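Local coordinates for nisin biosynthesis protein nisC (Lactococcus lactis subsp. lactis, PDB 2G0D), which closes the thioether rings of the lantibiotic nisin, acting as a zinc-containing cyclase that joins cysteine thiols of the precursor peptide to its dehydrated residues, at residues 308-312 against 330-334; 285-290 against 336-341; 199-203 against 237-241. All blocks are in the same frame, centred on the assembly; numbering follows the deposited sequence.

Contact 1 of 3, residues 308-312 against 330-334; sequences LESAM and LIEIC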
loop_
_atom_site.group_PDB
_atom_site.type_symbol
_atom_site.label_atom_id
_atom_site.label_comp_id
_atom_site.label_asym_id
_atom_site.label_seq_id
_atom_site.Cartn_x
_atom_site.Cartn_y
_atom_site.Cartn_z
ATOM N N LEU A 308 -12.933 -10.798 3.922
ATOM C CA LEU A 308 -13.207 -9.369 3.886
ATOM C C LEU A 308 -14.600 -9.122 4.464
ATOM O O LEU A 308 -14.826 -8.151 5.181
ATOM C CB LEU A 308 -13.114 -8.812 2.454
ATOM C CG LEU A 308 -13.425 -7.303 2.301
ATOM C CD1 LEU A 308 -12.540 -6.451 3.230
ATOM C CD2 LEU A 308 -13.306 -6.853 0.845
ATOM N N GLU A 309 -15.522 -10.013 4.132
ATOM C CA GLU A 309 -16.917 -9.870 4.535
ATOM C C GLU A 309 -17.019 -9.944 6.059
ATOM O O GLU A 309 -17.749 -9.164 6.668
ATOM C CB GLU A 309 -17.777 -10.927 3.846
ATOM C CG GLU A 309 -19.232 -10.608 3.822
ATOM C CD GLU A 309 -20.075 -11.639 3.049
ATOM O OE1 GLU A 309 -19.567 -12.742 2.690
ATOM O OE2 GLU A 309 -21.257 -11.317 2.797
ATOM N N SER A 310 -16.237 -10.844 6.652
ATOM C CA SER A 310 -16.132 -10.979 8.101
ATOM C C SER A 310 -15.672 -9.690 8.733
ATOM O O SER A 310 -16.196 -9.285 9.767
ATOM C CB SER A 310 -15.125 -12.071 8.474
ATOM O OG SER A 310 -15.290 -12.442 9.820
ATOM N N ALA A 311 -14.671 -9.069 8.123
ATOM C CA ALA A 311 -14.113 -7.808 8.614
ATOM C C ALA A 311 -15.074 -6.637 8.436
ATOM O O ALA A 311 -15.169 -5.790 9.301
ATOM C CB ALA A 311 -12.797 -7.520 7.938
ATOM N N MET A 312 -15.800 -6.601 7.327
ATOM C CA MET A 312 -16.812 -5.568 7.115
ATOM C C MET A 312 -17.919 -5.659 8.167
ATOM O O MET A 312 -18.287 -4.660 8.779
ATOM C CB MET A 312 -17.375 -5.641 5.692
ATOM C CG MET A 312 -16.334 -5.312 4.583
ATOM S SD MET A 312 -15.398 -3.782 4.883
ATOM C CE MET A 312 -16.735 -2.570 4.949
ATOM N N LEU A 330 -10.861 0.115 4.240
ATOM C CA LEU A 330 -11.748 -1.078 4.125
ATOM C C LEU A 330 -12.686 -0.938 2.933
ATOM O O LEU A 330 -12.827 -1.832 2.103
ATOM C CB LEU A 330 -12.558 -1.212 5.431
ATOM C CG LEU A 330 -11.963 -2.153 6.504
ATOM C CD1 LEU A 330 -10.586 -1.687 6.947
ATOM C CD2 LEU A 330 -12.894 -2.366 7.718
ATOM N N ILE A 331 -13.334 0.217 2.845
ATOM C CA ILE A 331 -14.224 0.518 1.744
ATOM C C ILE A 331 -13.528 0.408 0.370
ATOM O O ILE A 331 -14.061 -0.192 -0.565
ATOM C CB ILE A 331 -14.931 1.905 1.991
ATOM C CG1 ILE A 331 -15.942 1.778 3.143
ATOM C CG2 ILE A 331 -15.644 2.438 0.744
ATOM C CD1 ILE A 331 -17.178 0.841 2.873
ATOM N N GLU A 332 -12.336 0.965 0.250
ATOM C CA GLU A 332 -11.630 0.926 -1.013
ATOM C C GLU A 332 -11.205 -0.478 -1.445
ATOM O O GLU A 332 -11.122 -0.780 -2.658
ATOM C CB GLU A 332 -10.418 1.871 -1.009
ATOM C CG GLU A 332 -9.891 2.082 -2.434
ATOM C CD GLU A 332 -10.813 2.946 -3.300
ATOM O OE1 GLU A 332 -11.647 3.672 -2.717
ATOM O OE2 GLU A 332 -10.696 2.929 -4.560
ATOM N N ILE A 333 -10.871 -1.301 -0.451
ATOM C CA ILE A 333 -10.640 -2.719 -0.690
ATOM C C ILE A 333 -11.902 -3.433 -1.212
ATOM O O ILE A 333 -11.810 -4.209 -2.170
ATOM C CB ILE A 333 -10.108 -3.414 0.573
ATOM C CG1 ILE A 333 -8.737 -2.843 0.950
ATOM C CG2 ILE A 333 -10.000 -4.921 0.327
ATOM C CD1 ILE A 333 -8.373 -3.023 2.432
ATOM N N CYS A 334 -13.068 -3.173 -0.596
ATOM C CA CYS A 334 -14.336 -3.717 -1.102
ATOM C C CYS A 334 -14.593 -3.278 -2.539
ATOM O O CYS A 334 -15.115 -4.039 -3.350
ATOM C CB CYS A 334 -15.520 -3.253 -0.256
ATOM S SG CYS A 334 -15.498 -3.820 1.456
#
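Met312 lays its thioether over the thiol of Cys334, with SD 3.4 Å from Cys334 SG, and overlaps the base of Leu330, whose CB is 3.9 Å from Met312 SD. The chain of Met312 folds twice on its way there, at chi2 (-49°) and chi3 (-59°). These bends turn Met312 CE toward the opposite helix, where it meets Ile331 CD1 at 4.0 Å, the two side chains running nearly at right angles. Met312 and Leu330 instead pass alongside each other in opposite senses. One turn earlier, Leu308 extends directly at the partner helix. Leu308 CD2 touches Cys334 SG at 3.8 Å and Ile333 CG2 at 3.9 Å, so the thiol lies against both Met312 and Leu308.

Helix 298-314 and helix 327-341 run roughly antiparallel here, at 145° with their local axes 11.1 Å apart. This up-and-down pairing of successive helices belongs to the alpha toroid of the LanC-like family. The loop between them carries Cys324 and His325, two protein ligands of the zinc ion, and the side chain of Leu330 is about 9 Å from the metal. Met350 of helix 347-355 adds to the surroundings of Ile331 and Cys334, while Pro282 of helix 281-294 touches Ala311, Leu330 and Ile333.

No hydrogen bond joins the two segments. Their cohesion therefore rests on dispersion between aliphatic carbons and two polarisable sulfur atoms, in a buried setting.

Contact 2 of 3, residues 285-290 against 336-341; sequences SLLYLY and LFKRLL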
loop_
_atom_site.group_PDB
_atom_site.type_symbol
_atom_site.label_atom_id
_atom_site.label_comp_id
_atom_site.label_asym_id
_atom_site.label_seq_id
_atom_site.Cartn_x
_atom_site.Cartn_y
_atom_site.Cartn_z
ATOM N N SER A 285 -6.981 -10.165 3.118
ATOM C CA SER A 285 -7.892 -10.667 2.068
ATOM C C SER A 285 -7.341 -10.418 0.667
ATOM O O SER A 285 -7.656 -11.158 -0.255
ATOM C CB SER A 285 -9.297 -10.066 2.184
ATOM O OG SER A 285 -9.359 -8.688 1.788
ATOM N N LEU A 286 -6.535 -9.367 0.508
ATOM C CA LEU A 286 -5.880 -9.074 -0.785
ATOM C C LEU A 286 -4.894 -10.187 -1.187
ATOM O O LEU A 286 -4.850 -10.608 -2.341
ATOM C CB LEU A 286 -5.189 -7.689 -0.754
ATOM C CG LEU A 286 -6.125 -6.462 -0.646
ATOM C CD1 LEU A 286 -5.351 -5.134 -0.427
ATOM C CD2 LEU A 286 -6.966 -6.384 -1.872
ATOM N N LEU A 287 -4.115 -10.676 -0.233
ATOM C CA LEU A 287 -3.244 -11.833 -0.489
ATOM C C LEU A 287 -4.032 -13.010 -1.086
ATOM O O LEU A 287 -3.603 -13.604 -2.061
ATOM C CB LEU A 287 -2.528 -12.286 0.802
ATOM C CG LEU A 287 -1.725 -13.596 0.682
ATOM C CD1 LEU A 287 -0.503 -13.443 -0.259
ATOM C CD2 LEU A 287 -1.274 -14.080 2.056
ATOM N N TYR A 288 -5.185 -13.331 -0.511
ATOM C CA TYR A 288 -5.918 -14.512 -0.925
ATOM C C TYR A 288 -6.556 -14.257 -2.301
ATOM O O TYR A 288 -6.635 -15.151 -3.156
ATOM C CB TYR A 288 -6.981 -14.866 0.119
ATOM C CG TYR A 288 -6.466 -15.645 1.330
ATOM C CD1 TYR A 288 -6.599 -17.042 1.383
ATOM C CD2 TYR A 288 -5.854 -15.000 2.417
ATOM C CE1 TYR A 288 -6.132 -17.788 2.477
ATOM C CE2 TYR A 288 -5.390 -15.743 3.532
ATOM C CZ TYR A 288 -5.548 -17.138 3.549
ATOM O OH TYR A 288 -5.110 -17.900 4.618
ATOM N N LEU A 289 -6.990 -13.021 -2.502
ATOM C CA LEU A 289 -7.629 -12.619 -3.726
ATOM C C LEU A 289 -6.598 -12.750 -4.850
ATOM O O LEU A 289 -6.814 -13.487 -5.817
ATOM C CB LEU A 289 -8.126 -11.158 -3.585
ATOM C CG LEU A 289 -8.711 -10.552 -4.856
ATOM C CD1 LEU A 289 -9.904 -11.442 -5.299
ATOM C CD2 LEU A 289 -9.125 -9.108 -4.678
ATOM N N TYR A 290 -5.479 -12.025 -4.697
ATOM C CA TYR A 290 -4.420 -11.988 -5.684
ATOM C C TYR A 290 -3.750 -13.345 -5.886
ATOM O O TYR A 290 -3.498 -13.745 -7.024
ATOM C CB TYR A 290 -3.387 -10.924 -5.324
ATOM C CG TYR A 290 -3.914 -9.476 -5.329
ATOM C CD1 TYR A 290 -4.946 -9.071 -6.197
ATOM C CD2 TYR A 290 -3.347 -8.524 -4.501
ATOM C CE1 TYR A 290 -5.406 -7.741 -6.210
ATOM C CE2 TYR A 290 -3.799 -7.203 -4.497
ATOM C CZ TYR A 290 -4.816 -6.819 -5.352
ATOM O OH TYR A 290 -5.256 -5.516 -5.315
ATOM N N LEU A 336 -12.392 -2.547 -4.766
ATOM C CA LEU A 336 -11.497 -3.345 -5.592
ATOM C C LEU A 336 -11.998 -4.781 -5.810
ATOM O O LEU A 336 -12.019 -5.246 -6.950
ATOM C CB LEU A 336 -10.038 -3.329 -5.091
ATOM C CG LEU A 336 -9.318 -4.321 -6.001
ATOM C CD1 LEU A 336 -8.673 -3.667 -7.230
ATOM C CD2 LEU A 336 -8.368 -5.214 -5.258
ATOM N N PHE A 337 -12.404 -5.472 -4.743
ATOM C CA PHE A 337 -13.102 -6.769 -4.891
ATOM C C PHE A 337 -14.246 -6.748 -5.909
ATOM O O PHE A 337 -14.342 -7.632 -6.767
ATOM C CB PHE A 337 -13.651 -7.249 -3.561
ATOM C CG PHE A 337 -12.691 -8.052 -2.759
ATOM C CD1 PHE A 337 -11.575 -7.454 -2.157
ATOM C CD2 PHE A 337 -12.907 -9.426 -2.580
ATOM C CE1 PHE A 337 -10.686 -8.222 -1.400
ATOM C CE2 PHE A 337 -12.034 -10.190 -1.826
ATOM C CZ PHE A 337 -10.928 -9.594 -1.224
ATOM N N LYS A 338 -15.118 -5.740 -5.810
ATOM C CA LYS A 338 -16.276 -5.621 -6.701
ATOM C C LYS A 338 -15.845 -5.431 -8.161
ATOM O O LYS A 338 -16.374 -6.074 -9.053
ATOM C CB LYS A 338 -17.167 -4.458 -6.256
ATOM C CG LYS A 338 -18.460 -4.351 -7.036
ATOM C CD LYS A 338 -19.239 -3.109 -6.682
ATOM C CE LYS A 338 -20.518 -3.041 -7.504
ATOM N NZ LYS A 338 -21.501 -4.076 -7.068
ATOM N N ARG A 339 -14.877 -4.537 -8.378
ATOM C CA ARG A 339 -14.262 -4.300 -9.678
ATOM C C ARG A 339 -13.686 -5.586 -10.313
ATOM O O ARG A 339 -13.855 -5.797 -11.507
ATOM C CB ARG A 339 -13.139 -3.253 -9.538
ATOM C CG ARG A 339 -12.614 -2.680 -10.873
ATOM C CD ARG A 339 -12.231 -1.181 -10.732
ATOM N NE ARG A 339 -11.395 -1.094 -9.580
ATOM C CZ ARG A 339 -11.736 -0.583 -8.403
ATOM N NH1 ARG A 339 -12.905 0.015 -8.186
ATOM N NH2 ARG A 339 -10.860 -0.677 -7.438
ATOM N N LEU A 340 -12.987 -6.422 -9.537
ATOM C CA LEU A 340 -12.335 -7.608 -10.134
ATOM C C LEU A 340 -13.275 -8.826 -10.265
ATOM O O LEU A 340 -13.182 -9.578 -11.230
ATOM C CB LEU A 340 -11.051 -7.991 -9.389
ATOM C CG LEU A 340 -9.893 -6.965 -9.359
ATOM C CD1 LEU A 340 -8.698 -7.509 -8.599
ATOM C CD2 LEU A 340 -9.484 -6.499 -10.756
ATOM N N LEU A 341 -14.196 -8.973 -9.312
ATOM C CA LEU A 341 -15.043 -10.166 -9.175
ATOM C C LEU A 341 -16.502 -9.933 -9.566
ATOM O O LEU A 341 -17.267 -10.886 -9.768
ATOM C CB LEU A 341 -14.953 -10.698 -7.734
ATOM C CG LEU A 341 -13.540 -11.049 -7.213
ATOM C CD1 LEU A 341 -13.605 -11.769 -5.861
ATOM C CD2 LEU A 341 -12.799 -11.924 -8.193
#
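A knob-into-hole contact between two helices of the alpha toroid places Leu289 of helix 281-294 among Leu336, Phe337, Leu340 and Leu341 of helix 327-341. The local axes are almost parallel, at 8° and 12.0 Å apart, a distance bridged by long side chains. Leu289 stretches across with CG anti to its backbone N (chi1 175°), and its two methyls divide the hole. Leu289 CD2 stands over the centre of the Phe337 ring, 3.8 Å from the centroid, in a CH-pi contact; Leu289 CD1 packs 3.8 Å from Leu341 CD1.

Ser285 OG approaches the same ring obliquely, 3.5 Å from Phe337 CE1, while hydrogen-bonded to Pro282 O in its own helix. Leu308 of helix 298-314 also touches Phe337. Leu336 CD2 lies 3.8 Å from Leu286 CD2 and packs against the phenol of Tyr290, 3.9 Å from Tyr290 CZ. Leu340 CD1 reaches the edge of the Tyr290 ring, 4.1 Å from CE1. The phenol has its polar partners in the C-terminal region, where OH bonds to Leu400 O and Phe402 N and the ring stacks with Phe405.

With no hydrogen bond spanning the segments, the helices are held to each other by apolar and CH-pi packing, whereas the hydroxyls of Ser285 and Tyr290, both buried, are satisfied elsewhere.

Contact 3 of 3, residues 199-203 against 237-241; sequences CLNMG and FIYEK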
loop_
_atom_site.group_PDB
_atom_site.type_symbol
_atom_site.label_atom_id
_atom_site.label_comp_id
_atom_site.label_asym_id
_atom_site.label_seq_id
_atom_site.Cartn_x
_atom_site.Cartn_y
_atom_site.Cartn_z
ATOM N N CYS A 199 9.358 -11.416 16.081
ATOM C CA CYS A 199 8.223 -12.015 15.392
ATOM C C CYS A 199 8.382 -12.002 13.870
ATOM O O CYS A 199 9.203 -11.260 13.313
ATOM C CB CYS A 199 6.903 -11.320 15.779
ATOM S SG CYS A 199 6.654 -9.698 15.026
ATOM N N LEU A 200 7.589 -12.850 13.223
ATOM C CA LEU A 200 7.256 -12.721 11.814
ATOM C C LEU A 200 6.056 -11.779 11.680
ATOM O O LEU A 200 4.952 -12.099 12.156
ATOM C CB LEU A 200 6.891 -14.091 11.237
ATOM C CG LEU A 200 6.546 -14.211 9.752
ATOM C CD1 LEU A 200 7.755 -13.808 8.873
ATOM C CD2 LEU A 200 6.074 -15.643 9.429
ATOM N N ASN A 201 6.277 -10.625 11.049
ATOM C CA ASN A 201 5.210 -9.632 10.824
ATOM C C ASN A 201 4.205 -10.141 9.784
ATOM O O ASN A 201 4.590 -10.658 8.729
ATOM C CB ASN A 201 5.804 -8.268 10.437
ATOM C CG ASN A 201 4.761 -7.166 10.388
ATOM O OD1 ASN A 201 3.808 -7.234 9.606
ATOM N ND2 ASN A 201 4.943 -6.137 11.209
ATOM N N MET A 202 2.919 -10.020 10.121
ATOM C CA MET A 202 1.834 -10.664 9.369
ATOM C C MET A 202 0.838 -9.661 8.781
ATOM O O MET A 202 -0.256 -10.020 8.331
ATOM C CB MET A 202 1.134 -11.689 10.274
ATOM C CG MET A 202 2.013 -12.940 10.641
ATOM S SD MET A 202 2.173 -14.069 9.239
ATOM C CE MET A 202 3.735 -13.553 8.669
ATOM N N GLY A 203 1.236 -8.398 8.786
ATOM C CA GLY A 203 0.436 -7.316 8.214
ATOM C C GLY A 203 0.716 -7.158 6.736
ATOM O O GLY A 203 1.735 -7.623 6.234
ATOM N N PHE A 237 0.250 -20.642 2.442
ATOM C CA PHE A 237 0.274 -21.805 3.349
ATOM C C PHE A 237 0.481 -21.371 4.816
ATOM O O PHE A 237 -0.135 -21.946 5.730
ATOM C CB PHE A 237 1.365 -22.795 2.899
ATOM C CG PHE A 237 1.491 -24.033 3.766
ATOM C CD1 PHE A 237 0.937 -25.241 3.359
ATOM C CD2 PHE A 237 2.217 -24.004 4.957
ATOM C CE1 PHE A 237 1.085 -26.415 4.142
ATOM C CE2 PHE A 237 2.361 -25.165 5.753
ATOM C CZ PHE A 237 1.795 -26.366 5.335
ATOM N N ILE A 238 1.320 -20.351 5.032
ATOM C CA ILE A 238 1.561 -19.825 6.385
ATOM C C ILE A 238 0.328 -19.083 6.920
ATOM O O ILE A 238 0.007 -19.190 8.099
ATOM C CB ILE A 238 2.838 -18.935 6.480
ATOM C CG1 ILE A 238 4.102 -19.772 6.233
ATOM C CG2 ILE A 238 2.919 -18.247 7.846
ATOM C CD1 ILE A 238 5.353 -18.950 5.997
ATOM N N TYR A 239 -0.365 -18.341 6.056
ATOM C CA TYR A 239 -1.643 -17.748 6.457
ATOM C C TYR A 239 -2.671 -18.816 6.817
ATOM O O TYR A 239 -3.337 -18.709 7.854
ATOM C CB TYR A 239 -2.156 -16.723 5.429
ATOM C CG TYR A 239 -1.502 -15.390 5.675
ATOM C CD1 TYR A 239 -2.051 -14.469 6.582
ATOM C CD2 TYR A 239 -0.286 -15.080 5.066
ATOM C CE1 TYR A 239 -1.405 -13.256 6.858
ATOM C CE2 TYR A 239 0.358 -13.875 5.317
ATOM C CZ TYR A 239 -0.204 -12.973 6.208
ATOM O OH TYR A 239 0.457 -11.802 6.430
ATOM N N GLU A 240 -2.765 -19.856 5.991
ATOM C CA GLU A 240 -3.713 -20.936 6.227
ATOM C C GLU A 240 -3.415 -21.649 7.540
ATOM O O GLU A 240 -4.342 -22.040 8.262
ATOM C CB GLU A 240 -3.710 -21.958 5.061
ATOM C CG GLU A 240 -4.447 -21.502 3.785
ATOM C CD GLU A 240 -5.949 -21.302 4.010
ATOM O OE1 GLU A 240 -6.737 -22.242 3.755
ATOM O OE2 GLU A 240 -6.343 -20.197 4.455
ATOM N N LYS A 241 -2.129 -21.812 7.853
ATOM C CA LYS A 241 -1.741 -22.572 9.045
ATOM C C LYS A 241 -2.036 -21.800 10.326
ATOM O O LYS A 241 -2.557 -22.366 11.287
ATOM C CB LYS A 241 -0.264 -22.988 9.016
ATOM C CG LYS A 241 0.038 -24.303 9.777
ATOM C CD LYS A 241 -0.269 -25.533 8.883
ATOM C CE LYS A 241 0.204 -26.850 9.489
ATOM N NZ LYS A 241 -0.678 -27.329 10.613
#
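Leu200 CD2 and Ile238 CG2 face each other at 4.4 Å in the apolar centre of this contact, and Met202 SD sits 4.5 Å from the same Ile238 methyl. Around them, strand 200-201, paired antiparallel with 255-256, and the residues just after it pack on helix 226-242 of the alpha toroid. The thioether of Met202 also makes a Met-aromatic contact with Tyr239. Met202 SD lies obliquely above the ring, 4.5 Å from its centroid and 28° off the normal, with Tyr239 CZ at 4.0 Å. A bend at chi2 (-74°) and a further turn at chi3 bring the sulfur to the ring, and the two side chains run alongside each other with opposite headings. Leu208 of helix 208-221 touches Met202, Ile238 and Tyr239 and so adds a third element to this apolar group.

Farther out, the phenol of Tyr239 crosses from the helix to the backbone after the strand. Tyr239 OH donates a hydrogen bond of 2.7 Å to Met202 O. The acceptor lies in the plane of the ring at its edge, yet the hydroxyl stands well above the carbonyl plane rather than on a lone pair. A weak bond from Ala209 N reaches the same hydroxyl, which thus links helix 226-242 both to the post-strand turn and to the start of helix 208-221. Trp252 meets the Tyr239 ring edge-to-face, and its NE1 is hydrogen-bonded to Tyr239 O.

At the polar edge, Asn201 ND2 bonds to the hydroxyl of Tyr279, the neighbour of the zinc ligand Cys278. The amide oxygen of Asn201 closes an Asx turn: Gly203 N donates to Asn201 OD1 at 2.9 Å, with an N-H...O angle of 161°.

Overall arrangement
Along the chain, contact 3 comes first, closing a loop of 33 residues that includes helix 208-221 and bringing the strand at 200-201 to helix 226-242. It is complete before the other two begin. Contact 2 then opens on helix 281-294 and closes, after 45 intervening residues, on helix 327-341. Contact 1 is nested inside that loop, tying the intervening helix 298-314 to the same helix 327-341, and no contacts cross. Contacts 1 and 2 merge where Leu308 CD2 meets Phe337 CD1 at 3.5 Å. Contact 3 is joined to contact 2 through Tyr288 OH and Glu240 OE2, a probable hydrogen bond of 2.6 Å, but does not touch contact 1.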